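Local structure of cytosine-specific methyltransferase (Escherichia coli O157:H7 EDL933, 3G7U) at residues A41-R46 and D332-H337; Q98-F103 and G130-A135; L113-E118 and G141-L146; Y156-I161 and S350-V355. The protein probably transfers a methyl group from S-adenosyl-L-methionine to carbon 5 of cytosine in DNA. All coordinates share one frame; numbering follows the deposited sequence. Where two conformers were deposited one is given.

Contact 1 (A41-R46 and D332-H337); sequences AINFPR and DWFRFH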
loop_
_atom_site.group_PDB
_atom_site.type_symbol
_atom_site.label_atom_id
_atom_site.label_comp_id
_atom_site.label_asym_id
_atom_site.label_seq_id
_atom_site.Cartn_x
_atom_site.Cartn_y
_atom_site.Cartn_z
ATOM N N ALA A 41 -0.506 -5.777 -12.290
ATOM C CA ALA A 41 -0.401 -5.556 -13.755
ATOM C C ALA A 41 -1.562 -4.783 -14.330
ATOM O O ALA A 41 -1.406 -4.053 -15.297
ATOM C CB ALA A 41 -0.233 -6.867 -14.514
ATOM N N ILE A 42 -2.742 -4.942 -13.741
ATOM C CA ILE A 42 -3.917 -4.170 -14.195
ATOM C C ILE A 42 -3.710 -2.670 -13.965
ATOM O O ILE A 42 -4.068 -1.839 -14.803
ATOM C CB ILE A 42 -5.219 -4.621 -13.466
ATOM C CG1 ILE A 42 -5.698 -6.001 -13.953
ATOM C CG2 ILE A 42 -6.359 -3.625 -13.719
ATOM C CD1 ILE A 42 -5.920 -6.102 -15.464
ATOM N N ASN A 43 -3.107 -2.331 -12.839
ATOM C CA ASN A 43 -2.955 -0.941 -12.460
ATOM C C ASN A 43 -1.638 -0.365 -12.950
ATOM O O ASN A 43 -1.497 0.838 -13.077
ATOM C CB ASN A 43 -3.070 -0.796 -10.956
ATOM C CG ASN A 43 -4.487 -1.037 -10.485
ATOM O OD1 ASN A 43 -5.390 -0.171 -10.666
ATOM N ND2 ASN A 43 -4.723 -2.228 -9.956
ATOM N N PHE A 44 -0.665 -1.237 -13.227
ATOM C CA PHE A 44 0.654 -0.781 -13.724
ATOM C C PHE A 44 1.000 -1.531 -15.024
ATOM O O PHE A 44 1.942 -2.332 -15.055
ATOM C CB PHE A 44 1.756 -1.025 -12.677
ATOM C CG PHE A 44 1.566 -0.249 -11.412
ATOM C CD1 PHE A 44 2.116 1.031 -11.259
ATOM C CD2 PHE A 44 0.763 -0.773 -10.392
ATOM C CE1 PHE A 44 1.904 1.773 -10.061
ATOM C CE2 PHE A 44 0.527 -0.054 -9.201
ATOM C CZ PHE A 44 1.106 1.234 -9.040
ATOM N N PRO A 45 0.233 -1.296 -16.095
ATOM C CA PRO A 45 0.397 -2.132 -17.290
ATOM C C PRO A 45 1.727 -1.998 -17.997
ATOM O O PRO A 45 2.046 -2.868 -18.800
ATOM C CB PRO A 45 -0.746 -1.687 -18.215
ATOM C CG PRO A 45 -1.120 -0.370 -17.743
ATOM C CD PRO A 45 -0.800 -0.266 -16.284
ATOM N N ARG A 46 2.524 -0.977 -17.679
ATOM C CA ARG A 46 3.827 -0.801 -18.329
ATOM C C ARG A 46 5.010 -1.271 -17.488
ATOM O O ARG A 46 6.140 -1.253 -17.956
ATOM C CB ARG A 46 4.042 0.647 -18.773
ATOM C CG ARG A 46 2.777 1.374 -19.214
ATOM C CD ARG A 46 2.334 1.123 -20.652
ATOM N NE ARG A 46 1.858 2.361 -21.282
ATOM C CZ ARG A 46 0.674 2.949 -21.077
ATOM N NH1 ARG A 46 -0.228 2.439 -20.237
ATOM N NH2 ARG A 46 0.389 4.075 -21.717
ATOM N N ASP A 332 -9.764 6.229 -6.103
ATOM C CA ASP A 332 -10.928 5.550 -6.681
ATOM C C ASP A 332 -10.704 4.883 -8.011
ATOM O O ASP A 332 -11.451 3.975 -8.349
ATOM C CB ASP A 332 -12.106 6.522 -6.846
ATOM C CG ASP A 332 -12.872 6.723 -5.583
ATOM O OD1 ASP A 332 -12.611 6.032 -4.578
ATOM O OD2 ASP A 332 -13.799 7.574 -5.592
ATOM N N TRP A 333 -9.685 5.318 -8.760
ATOM C CA TRP A 333 -9.370 4.723 -10.071
ATOM C C TRP A 333 -8.507 3.448 -10.000
ATOM O O TRP A 333 -8.311 2.785 -11.002
ATOM C CB TRP A 333 -8.736 5.776 -11.017
ATOM C CG TRP A 333 -7.543 6.522 -10.454
ATOM C CD1 TRP A 333 -7.555 7.751 -9.881
ATOM C CD2 TRP A 333 -6.151 6.081 -10.427
ATOM N NE1 TRP A 333 -6.274 8.132 -9.523
ATOM C CE2 TRP A 333 -5.395 7.130 -9.848
ATOM C CE3 TRP A 333 -5.485 4.921 -10.865
ATOM C CZ2 TRP A 333 -4.004 7.048 -9.654
ATOM C CZ3 TRP A 333 -4.108 4.831 -10.683
ATOM C CH2 TRP A 333 -3.376 5.887 -10.078
ATOM N N PHE A 334 -8.042 3.105 -8.797
ATOM C CA PHE A 334 -7.254 1.887 -8.599
ATOM C C PHE A 334 -8.226 0.706 -8.613
ATOM O O PHE A 334 -9.255 0.724 -7.947
ATOM C CB PHE A 334 -6.470 1.980 -7.283
ATOM C CG PHE A 334 -5.320 1.023 -7.200
ATOM C CD1 PHE A 334 -4.029 1.439 -7.580
ATOM C CD2 PHE A 334 -5.525 -0.287 -6.798
ATOM C CE1 PHE A 334 -2.946 0.546 -7.545
ATOM C CE2 PHE A 334 -4.430 -1.197 -6.740
ATOM C CZ PHE A 334 -3.158 -0.756 -7.120
ATOM N N ARG A 335 -7.899 -0.338 -9.372
ATOM C CA ARG A 335 -8.835 -1.430 -9.579
ATOM C C ARG A 335 -8.363 -2.666 -8.846
ATOM O O ARG A 335 -7.215 -3.072 -9.007
ATOM C CB ARG A 335 -8.926 -1.743 -11.063
ATOM C CG ARG A 335 -10.069 -2.701 -11.409
ATOM C CD ARG A 335 -10.184 -2.831 -12.935
ATOM N NE ARG A 335 -11.259 -3.750 -13.293
ATOM C CZ ARG A 335 -11.887 -3.754 -14.468
ATOM N NH1 ARG A 335 -11.562 -2.849 -15.392
ATOM N NH2 ARG A 335 -12.872 -4.637 -14.705
ATOM N N PHE A 336 -9.232 -3.264 -8.040
ATOM C CA PHE A 336 -8.839 -4.460 -7.264
ATOM C C PHE A 336 -9.479 -5.698 -7.849
ATOM O O PHE A 336 -10.291 -5.605 -8.772
ATOM C CB PHE A 336 -9.273 -4.318 -5.795
ATOM C CG PHE A 336 -8.566 -3.216 -5.097
ATOM C CD1 PHE A 336 -7.329 -3.443 -4.527
ATOM C CD2 PHE A 336 -9.086 -1.914 -5.100
ATOM C CE1 PHE A 336 -6.615 -2.396 -3.935
ATOM C CE2 PHE A 336 -8.378 -0.846 -4.503
ATOM C CZ PHE A 336 -7.151 -1.097 -3.907
ATOM N N HIS A 337 -9.124 -6.871 -7.320
ATOM C CA HIS A 337 -9.803 -8.097 -7.718
ATOM C C HIS A 337 -11.307 -7.970 -7.508
ATOM O O HIS A 337 -11.765 -7.311 -6.561
ATOM C CB HIS A 337 -9.263 -9.276 -6.900
ATOM C CG HIS A 337 -9.598 -10.616 -7.490
ATOM N ND1 HIS A 337 -10.760 -11.299 -7.181
ATOM C CD2 HIS A 337 -8.925 -11.395 -8.374
ATOM C CE1 HIS A 337 -10.788 -12.440 -7.850
ATOM N NE2 HIS A 337 -9.695 -12.518 -8.591
HETATM O O HOH W 1 -6.153 1.716 -12.275
#

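Contact 2 (Q98-F103 and G130-A135); sequences QLYMHF and GIRNKA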
loop_
_atom_site.group_PDB
_atom_site.type_symbol
_atom_site.label_atom_id
_atom_site.label_comp_id
_atom_site.label_asym_id
_atom_site.label_seq_id
_atom_site.Cartn_x
_atom_site.Cartn_y
_atom_site.Cartn_z
ATOM N N GLN A 98 14.083 -16.283 5.837
ATOM C CA GLN A 98 14.964 -16.431 4.680
ATOM C C GLN A 98 14.666 -15.371 3.641
ATOM O O GLN A 98 15.585 -14.723 3.157
ATOM C CB GLN A 98 14.876 -17.830 4.071
ATOM C CG GLN A 98 15.776 -18.847 4.793
ATOM C CD GLN A 98 15.226 -20.268 4.745
ATOM O OE1 GLN A 98 14.012 -20.479 4.651
ATOM N NE2 GLN A 98 16.119 -21.252 4.825
ATOM N N LEU A 99 13.394 -15.154 3.324
ATOM C CA LEU A 99 13.041 -14.110 2.334
ATOM C C LEU A 99 13.481 -12.695 2.714
ATOM O O LEU A 99 13.843 -11.875 1.848
ATOM C CB LEU A 99 11.540 -14.144 1.996
ATOM C CG LEU A 99 11.066 -15.411 1.268
ATOM C CD1 LEU A 99 9.558 -15.489 1.256
ATOM C CD2 LEU A 99 11.638 -15.520 -0.138
ATOM N N TYR A 100 13.435 -12.402 4.015
ATOM C CA TYR A 100 13.937 -11.139 4.549
ATOM C C TYR A 100 15.374 -10.890 4.131
ATOM O O TYR A 100 15.721 -9.809 3.654
ATOM C CB TYR A 100 13.853 -11.160 6.093
ATOM C CG TYR A 100 14.205 -9.839 6.734
ATOM C CD1 TYR A 100 13.250 -8.831 6.847
ATOM C CD2 TYR A 100 15.491 -9.585 7.228
ATOM C CE1 TYR A 100 13.551 -7.612 7.400
ATOM C CE2 TYR A 100 15.802 -8.331 7.800
ATOM C CZ TYR A 100 14.806 -7.363 7.886
ATOM O OH TYR A 100 15.049 -6.126 8.434
ATOM N N MET A 101 16.207 -11.914 4.346
ATOM C CA MET A 101 17.629 -11.849 4.026
ATOM C C MET A 101 17.899 -11.736 2.523
ATOM O O MET A 101 18.861 -11.077 2.125
ATOM C CB MET A 101 18.342 -13.083 4.576
ATOM C CG MET A 101 18.576 -13.098 6.110
ATOM S SD MET A 101 19.509 -11.688 6.757
ATOM C CE MET A 101 20.786 -11.384 5.521
ATOM N N HIS A 102 17.033 -12.346 1.703
ATOM C CA HIS A 102 17.144 -12.258 0.221
ATOM C C HIS A 102 16.881 -10.870 -0.305
ATOM O O HIS A 102 17.470 -10.463 -1.310
ATOM C CB HIS A 102 16.182 -13.240 -0.460
ATOM C CG HIS A 102 16.584 -14.673 -0.330
ATOM N ND1 HIS A 102 17.802 -15.144 -0.762
ATOM C CD2 HIS A 102 15.936 -15.736 0.202
ATOM C CE1 HIS A 102 17.879 -16.440 -0.518
ATOM N NE2 HIS A 102 16.767 -16.821 0.082
ATOM N N PHE A 103 15.980 -10.126 0.347
ATOM C CA PHE A 103 15.776 -8.726 -0.016
ATOM C C PHE A 103 17.108 -7.993 0.069
ATOM O O PHE A 103 17.500 -7.245 -0.844
ATOM C CB PHE A 103 14.735 -8.012 0.901
ATOM C CG PHE A 103 14.481 -6.558 0.556
ATOM C CD1 PHE A 103 13.498 -6.224 -0.351
ATOM C CD2 PHE A 103 15.179 -5.520 1.202
ATOM C CE1 PHE A 103 13.263 -4.903 -0.658
ATOM C CE2 PHE A 103 14.957 -4.208 0.897
ATOM C CZ PHE A 103 13.998 -3.885 -0.020
ATOM N N GLY A 130 19.410 -10.981 15.355
ATOM C CA GLY A 130 20.405 -11.736 14.571
ATOM C C GLY A 130 20.261 -11.566 13.060
ATOM O O GLY A 130 21.222 -11.206 12.379
ATOM N N ILE A 131 19.060 -11.797 12.531
ATOM C CA ILE A 131 18.828 -11.614 11.097
ATOM C C ILE A 131 18.819 -10.152 10.666
ATOM O O ILE A 131 19.265 -9.867 9.568
ATOM C CB ILE A 131 17.585 -12.387 10.550
ATOM C CG1 ILE A 131 16.276 -11.820 11.093
ATOM C CG2 ILE A 131 17.687 -13.892 10.862
ATOM C CD1 ILE A 131 15.063 -12.192 10.260
ATOM N N ARG A 132 18.336 -9.229 11.510
ATOM C CA ARG A 132 18.414 -7.799 11.189
ATOM C C ARG A 132 19.868 -7.312 11.183
ATOM O O ARG A 132 20.205 -6.460 10.370
ATOM C CB ARG A 132 17.573 -6.925 12.138
ATOM C CG ARG A 132 16.065 -7.113 12.037
ATOM C CD ARG A 132 15.292 -5.951 12.689
ATOM N NE ARG A 132 15.933 -5.557 13.945
ATOM C CZ ARG A 132 15.728 -6.129 15.135
ATOM N NH1 ARG A 132 14.861 -7.120 15.282
ATOM N NH2 ARG A 132 16.403 -5.706 16.189
ATOM N N ASN A 133 20.692 -7.825 12.107
ATOM C CA ASN A 133 22.102 -7.455 12.144
ATOM C C ASN A 133 22.828 -8.022 10.907
ATOM O O ASN A 133 23.591 -7.294 10.265
ATOM C CB ASN A 133 22.787 -7.869 13.471
ATOM C CG ASN A 133 22.393 -6.969 14.677
ATOM O OD1 ASN A 133 22.738 -7.274 15.822
ATOM N ND2 ASN A 133 21.674 -5.874 14.418
ATOM N N LYS A 134 22.550 -9.286 10.573
ATOM C CA LYS A 134 23.074 -9.962 9.383
ATOM C C LYS A 134 22.711 -9.217 8.080
ATOM O O LYS A 134 23.547 -9.076 7.180
ATOM C CB LYS A 134 22.585 -11.418 9.348
ATOM C CG LYS A 134 23.388 -12.342 8.451
ATOM C CD LYS A 134 22.737 -13.724 8.383
ATOM C CE LYS A 134 23.461 -14.665 7.396
ATOM N NZ LYS A 134 23.086 -14.464 5.952
ATOM N N ALA A 135 21.482 -8.705 8.012
ATOM C CA ALA A 135 21.024 -7.876 6.897
ATOM C C ALA A 135 21.653 -6.476 6.852
ATOM O O ALA A 135 21.959 -5.966 5.766
ATOM C CB ALA A 135 19.513 -7.778 6.931
#

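Contact 3 (L113-E118 and G141-L146); sequences LFFLAE and GDYDIL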
loop_
_atom_site.group_PDB
_atom_site.type_symbol
_atom_site.label_atom_id
_atom_site.label_comp_id
_atom_site.label_asym_id
_atom_site.label_seq_id
_atom_site.Cartn_x
_atom_site.Cartn_y
_atom_site.Cartn_z
ATOM N N LEU A 113 21.086 3.121 -5.908
ATOM C CA LEU A 113 21.348 4.396 -5.212
ATOM C C LEU A 113 20.696 4.400 -3.829
ATOM O O LEU A 113 21.233 4.962 -2.898
ATOM C CB LEU A 113 20.831 5.578 -6.026
ATOM C CG LEU A 113 21.470 5.719 -7.427
ATOM C CD1 LEU A 113 20.928 6.936 -8.131
ATOM C CD2 LEU A 113 23.023 5.696 -7.371
ATOM N N PHE A 114 19.547 3.743 -3.696
ATOM C CA PHE A 114 18.907 3.661 -2.373
ATOM C C PHE A 114 18.095 2.371 -2.231
ATOM O O PHE A 114 17.771 1.704 -3.237
ATOM C CB PHE A 114 18.035 4.906 -2.155
ATOM C CG PHE A 114 16.706 4.864 -2.858
ATOM C CD1 PHE A 114 15.576 4.384 -2.195
ATOM C CD2 PHE A 114 16.558 5.348 -4.156
ATOM C CE1 PHE A 114 14.339 4.341 -2.827
ATOM C CE2 PHE A 114 15.314 5.324 -4.802
ATOM C CZ PHE A 114 14.201 4.835 -4.139
ATOM N N PHE A 115 17.797 1.990 -0.986
ATOM C CA PHE A 115 16.764 0.977 -0.753
ATOM C C PHE A 115 15.730 1.535 0.216
ATOM O O PHE A 115 16.037 2.430 1.025
ATOM C CB PHE A 115 17.335 -0.348 -0.244
ATOM C CG PHE A 115 17.944 -0.291 1.133
ATOM C CD1 PHE A 115 17.150 -0.476 2.288
ATOM C CD2 PHE A 115 19.313 -0.099 1.291
ATOM C CE1 PHE A 115 17.704 -0.460 3.542
ATOM C CE2 PHE A 115 19.873 -0.088 2.548
ATOM C CZ PHE A 115 19.071 -0.252 3.687
ATOM N N LEU A 116 14.511 1.040 0.087
ATOM C CA LEU A 116 13.469 1.345 1.089
ATOM C C LEU A 116 12.783 0.027 1.324
ATOM O O LEU A 116 12.203 -0.560 0.386
ATOM C CB LEU A 116 12.486 2.380 0.555
ATOM C CG LEU A 116 11.278 2.723 1.475
ATOM C CD1 LEU A 116 10.838 4.126 1.237
ATOM C CD2 LEU A 116 10.083 1.786 1.285
ATOM N N ALA A 117 12.791 -0.415 2.572
ATOM C CA ALA A 117 12.004 -1.582 2.992
ATOM C C ALA A 117 10.932 -1.116 3.961
ATOM O O ALA A 117 11.165 -0.197 4.749
ATOM C CB ALA A 117 12.877 -2.596 3.669
ATOM N N GLU A 118 9.755 -1.710 3.856
ATOM C CA GLU A 118 8.661 -1.403 4.799
ATOM C C GLU A 118 8.344 -2.683 5.553
ATOM O O GLU A 118 8.371 -3.781 4.976
ATOM C CB GLU A 118 7.443 -0.841 4.067
ATOM C CG GLU A 118 6.782 -1.759 3.006
ATOM C CD GLU A 118 5.788 -2.785 3.594
ATOM O OE1 GLU A 118 5.276 -3.642 2.837
ATOM O OE2 GLU A 118 5.496 -2.728 4.808
ATOM N N GLY A 141 28.413 -1.651 4.642
ATOM C CA GLY A 141 29.625 -1.312 3.912
ATOM C C GLY A 141 29.410 -0.259 2.850
ATOM O O GLY A 141 30.232 0.646 2.713
ATOM N N ASP A 142 28.295 -0.341 2.117
ATOM C CA ASP A 142 28.067 0.526 0.970
ATOM C C ASP A 142 26.989 1.581 1.162
ATOM O O ASP A 142 26.828 2.495 0.343
ATOM C CB ASP A 142 27.725 -0.353 -0.235
ATOM C CG ASP A 142 28.836 -1.344 -0.561
ATOM O OD1 ASP A 142 29.972 -0.887 -0.832
ATOM O OD2 ASP A 142 28.571 -2.567 -0.540
ATOM N N TYR A 143 26.227 1.452 2.257
ATOM C CA TYR A 143 25.075 2.353 2.483
ATOM C C TYR A 143 25.123 3.129 3.804
ATOM O O TYR A 143 25.517 2.589 4.828
ATOM C CB TYR A 143 23.745 1.524 2.435
ATOM C CG TYR A 143 23.494 1.043 1.018
ATOM C CD1 TYR A 143 22.823 1.852 0.122
ATOM C CD2 TYR A 143 23.999 -0.182 0.570
ATOM C CE1 TYR A 143 22.643 1.470 -1.219
ATOM C CE2 TYR A 143 23.807 -0.591 -0.752
ATOM C CZ TYR A 143 23.149 0.247 -1.626
ATOM O OH TYR A 143 22.986 -0.133 -2.921
ATOM N N ASP A 144 24.675 4.369 3.747
ATOM C CA ASP A 144 24.291 5.139 4.940
ATOM C C ASP A 144 22.869 4.686 5.313
ATOM O O ASP A 144 21.931 4.984 4.600
ATOM C CB ASP A 144 24.291 6.622 4.599
ATOM C CG ASP A 144 25.716 7.189 4.421
ATOM O OD1 ASP A 144 26.644 6.693 5.106
ATOM O OD2 ASP A 144 25.894 8.119 3.592
ATOM N N ILE A 145 22.760 3.956 6.414
ATOM C CA ILE A 145 21.507 3.327 6.836
ATOM C C ILE A 145 20.867 4.270 7.865
ATOM O O ILE A 145 21.521 4.676 8.821
ATOM C CB ILE A 145 21.765 1.927 7.409
ATOM C CG1 ILE A 145 22.374 1.026 6.327
ATOM C CG2 ILE A 145 20.461 1.286 7.907
ATOM C CD1 ILE A 145 22.872 -0.289 6.862
ATOM N N LEU A 146 19.628 4.683 7.616
ATOM C CA LEU A 146 18.969 5.607 8.506
ATOM C C LEU A 146 18.391 4.803 9.640
ATOM O O LEU A 146 18.120 3.589 9.516
ATOM C CB LEU A 146 17.863 6.397 7.815
ATOM C CG LEU A 146 18.179 7.222 6.565
ATOM C CD1 LEU A 146 17.006 8.109 6.208
ATOM C CD2 LEU A 146 19.417 8.061 6.815
#

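Contact 4 (Y156-I161 and S350-V355); sequences YGAPTI and SVSPIV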
loop_
_atom_site.group_PDB
_atom_site.type_symbol
_atom_site.label_atom_id
_atom_site.label_comp_id
_atom_site.label_asym_id
_atom_site.label_seq_id
_atom_site.Cartn_x
_atom_site.Cartn_y
_atom_site.Cartn_z
ATOM N N TYR A 156 -0.062 11.448 7.860
ATOM C CA TYR A 156 0.207 11.846 6.472
ATOM C C TYR A 156 -1.038 12.070 5.650
ATOM O O TYR A 156 -0.964 12.298 4.435
ATOM C CB TYR A 156 1.137 10.850 5.778
ATOM C CG TYR A 156 2.506 10.846 6.388
ATOM C CD1 TYR A 156 3.549 11.567 5.806
ATOM C CD2 TYR A 156 2.761 10.146 7.562
ATOM C CE1 TYR A 156 4.822 11.576 6.379
ATOM C CE2 TYR A 156 4.025 10.131 8.138
ATOM C CZ TYR A 156 5.042 10.859 7.548
ATOM O OH TYR A 156 6.281 10.837 8.113
ATOM N N GLY A 157 -2.188 12.071 6.310
ATOM C CA GLY A 157 -3.412 12.437 5.616
ATOM C C GLY A 157 -4.101 11.211 5.025
ATOM O O GLY A 157 -4.943 11.364 4.160
ATOM N N ALA A 158 -3.753 10.013 5.458
ATOM C CA ALA A 158 -4.555 8.829 5.188
ATOM C C ALA A 158 -5.585 8.591 6.273
ATOM O O ALA A 158 -5.346 8.910 7.368
ATOM C CB ALA A 158 -3.700 7.666 5.068
ATOM N N PRO A 159 -6.730 8.011 5.961
ATOM C CA PRO A 159 -7.797 7.905 6.946
ATOM C C PRO A 159 -7.666 6.736 7.874
ATOM O O PRO A 159 -8.637 6.243 8.281
ATOM C CB PRO A 159 -9.036 7.703 6.093
ATOM C CG PRO A 159 -8.698 8.145 4.797
ATOM C CD PRO A 159 -7.261 7.898 4.605
ATOM N N THR A 160 -6.474 6.274 8.152
ATOM C CA THR A 160 -6.301 5.107 8.973
ATOM C C THR A 160 -5.131 5.313 9.902
ATOM O O THR A 160 -4.224 5.993 9.562
ATOM C CB THR A 160 -6.044 3.875 8.104
ATOM O OG1 THR A 160 -5.785 2.748 8.899
ATOM C CG2 THR A 160 -4.897 4.090 7.236
ATOM N N ILE A 161 -5.192 4.713 11.077
ATOM C CA ILE A 161 -4.148 4.944 12.076
ATOM C C ILE A 161 -3.085 3.848 12.080
ATOM O O ILE A 161 -2.309 3.762 13.033
ATOM C CB ILE A 161 -4.719 5.146 13.541
ATOM C CG1 ILE A 161 -5.580 3.958 13.985
ATOM C CG2 ILE A 161 -5.497 6.431 13.639
ATOM C CD1 ILE A 161 -5.608 3.714 15.470
ATOM N N SER A 350 -1.462 -3.872 1.988
ATOM C CA SER A 350 -0.757 -2.806 1.304
ATOM C C SER A 350 -0.267 -1.735 2.260
ATOM O O SER A 350 -0.896 -1.473 3.292
ATOM C CB SER A 350 -1.667 -2.156 0.254
ATOM O OG SER A 350 -1.918 -3.069 -0.797
ATOM N N VAL A 351 0.849 -1.108 1.895
ATOM C CA VAL A 351 1.228 0.166 2.462
ATOM C C VAL A 351 0.222 1.157 1.909
ATOM O O VAL A 351 -0.134 1.062 0.727
ATOM C CB VAL A 351 2.623 0.613 1.963
ATOM C CG1 VAL A 351 3.033 1.959 2.593
ATOM C CG2 VAL A 351 3.628 -0.408 2.291
ATOM N N SER A 352 -0.208 2.130 2.717
ATOM C CA SER A 352 -1.034 3.253 2.169
ATOM C C SER A 352 -0.287 3.996 1.071
ATOM O O SER A 352 0.861 4.413 1.313
ATOM C CB SER A 352 -1.339 4.291 3.255
ATOM O OG SER A 352 -2.008 5.365 2.619
ATOM N N PRO A 353 -0.899 4.168 -0.114
ATOM C CA PRO A 353 -0.236 4.961 -1.152
ATOM C C PRO A 353 0.082 6.409 -0.748
ATOM O O PRO A 353 0.997 7.022 -1.293
ATOM C CB PRO A 353 -1.233 4.962 -2.303
ATOM C CG PRO A 353 -1.947 3.679 -2.173
ATOM C CD PRO A 353 -2.089 3.464 -0.639
ATOM N N ILE A 354 -0.724 6.968 0.144
ATOM C CA ILE A 354 -0.506 8.353 0.580
ATOM C C ILE A 354 0.787 8.462 1.419
ATOM O O ILE A 354 1.610 9.342 1.169
ATOM C CB ILE A 354 -1.735 8.828 1.370
ATOM C CG1 ILE A 354 -2.936 8.900 0.433
ATOM C CG2 ILE A 354 -1.416 10.170 2.094
ATOM C CD1 ILE A 354 -4.276 9.294 1.180
ATOM N N VAL A 355 0.956 7.565 2.391
ATOM C CA VAL A 355 2.169 7.452 3.186
ATOM C C VAL A 355 3.368 7.134 2.288
ATOM O O VAL A 355 4.391 7.822 2.348
ATOM C CB VAL A 355 2.044 6.362 4.247
ATOM C CG1 VAL A 355 3.375 6.161 4.959
ATOM C CG2 VAL A 355 0.938 6.721 5.253
#

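Contact 1 (A41-R46 and D332-H337)
Asn43 OD1 is gripped twice. Arg335 N donates to Asn43 OD1 over 2.8 Å, almost straight and on a lone pair in the carbonyl plane, and a water donates to Asn43 OD1 at 2.6 Å and to Trp333 O at 2.7 Å. Asn43 ND2 in turn donates to Arg335 O over 2.8 Å at an N-H...O angle of 172°, with the acceptor in the amide plane. Asn43 ND2 also donates to Thr39 O in its own helix. With both ends bonded, the rotation of the amide is fixed: turned over, it would lose both bonds to Arg335. It lies flat on one face of Phe334, the planes 7° apart and Asn43 CG 3.5 Å above the ring centre. Phe44 CE2 meets the edge of the Phe334 ring at Phe334 CE1, 3.9 Å away. Ile42 CG2 leans on Arg335 CD (4.0 Å), whose extended chain carries its guanidinium to salt bridges with Glu213 and Asp240. Such a side-chain amide pairing with the N-H and C=O of one residue imitates a neighbouring strand; here it ties the C-terminal end of helix 34-43, in the Rossmann-like half of the C5-methyltransferase fold, to the loop between helices 321-328 and 340-348.

Contact 2 (Q98-F103 and G130-A135)
Met101 lays its thioether over one turn of helix 130-135, spanning the backbone from Ile131 to Ala135. Bends in its outer chain curl the end along the helix: Met101 SD comes to 3.4 Å from Ile131 O, an oxygen already engaged by Ala135 N, and Met101 CE sits 3.7 Å from Ala135 N. Lys134 lies alongside, its CG and CD and also its terminal NZ about 4 Å from Met101 CE. Met101 SD also touches Ala135 CB at 3.9 Å. The two helical segments run nearly parallel, their axes 9.8 Å apart and crossing at -17°; helices 94-110 and 129-140 follow one another around strand 114-119 in the beta-alpha alternation of a Rossmann-like methyltransferase domain, which accounts for their shared direction. Next to the methionine, Tyr100 reaches across with CG anti to its N (chi1 -174°). Along one side of its ring, Tyr100 CD2 meets Ile131 CD1 at 4.0 Å and Tyr100 CE2 meets Ala135 CB at 3.9 Å. Its hydroxyl passes Arg132 CG without bonding to it and hydrogen-bonds a glycerol, while the guanidinium of Arg132 is anchored on Gln125 O.

Contact 3 (L113-E118 and G141-L146)
Tyr143 can be followed atom by atom against Phe115. Its CB starts the contact, 4.2 Å from Phe115 CE2, and Tyr143 CG is marginally nearer to that same carbon at 4.1 Å. One atom further, Tyr143 CD1 lies 4.2 Å from Phe115 CD2, which stands above the face of the tyrosine ring, displaced toward its rim. At Tyr143 CE1 the neighbour changes to the backbone: Leu113 O is near the ring plane, at the edge, 4.1 Å away. The tip, Tyr143 OH, ends in a hydrogen bond to Pro112 O. The rings form an edge-to-face (T-shaped) pair with Phe115 supplying the edge, centroids 5.6 Å apart and planes at 73°. Phe115 gets there because its CG stands between the backbone N and carbonyl carbon (chi1 67°). Further along that edge, Phe115 CZ approaches Ile145 CG1 at 4.4 Å, and Val107 and Val139 from the two neighbouring helices also pack on the phenylalanine. Axes 8.8 Å apart agree with the strand order, in which strand 163-171 lies between 114-119 and 143-152, so the side chains reach past an intervening strand on one side of the sheet. Across this interface cohesion comes from dispersion and the ring-edge electrostatics of the aromatic pair, while the one polar atom of the buried tyrosine side chain bonds to the carbonyl of Pro112, just ahead of strand 114-119.

Contact 4 (Y156-I161 and S350-V355)
The phenol ring of Tyr156 pairs edge-to-face with the ring of Tyr358, one turn beyond Val355 along helix 353-367, and at the base of the same side chain Tyr156 CB touches Val355 CG2 at 4.2 Å. The Tyr156 hydroxyl bonds to Phe183 O. The flat peptide groups that follow are met by Ile354. Its CG2 branch, anti to the backbone N, presses on Tyr156 O at 3.2 Å, a tight approach, while Ile354 CD1 at the end of the other branch reaches Gly157 O at 3.7 Å and Ala158 CA at 4.0 Å. The isoleucine thus straddles the turn with two separate branches. Gly157 takes a positive phi (91°), where a CB would jam against the preceding carbonyl O. Further on, Ala158 CB rests 3.8 Å from Ser352 OG. That hydroxyl is the N-cap: it accepts from Ile354 N over 3.2 Å at a bent 137°, and has a further bond to Gln328 O, so Ala158 meets an oxygen already held in place. A serine N-cap followed by proline opens helix 353-367, and the contact sets this helix start, in the C-terminal part of the C5-methyltransferase fold, against the loop joining strands 143-152 and 163-171.

Contacts 2 and 3 are adjacent, a helix pair lying against the sheet that carries contact 3: their centres are 14 Å apart, and Phe103 CE2 of helix 94-110 touches Ala117 CB of strand 114-119 at 3.8 Å. From the far end of that strand, Glu118 CD meets Val351 CG2 at 3.5 Å, joining contact 3 to contact 4, although the centres are 22 Å apart. Contact 1 touches none of the others; contact 4 is its closest neighbour, about 6 Å between nearest atoms, and their segments alternate along the chain. Contact 2 approaches the predicted active site, the side chain of Tyr100 lying about 5 Å from that of Cys81, whereas contacts 1, 3 and 4 lie away from it.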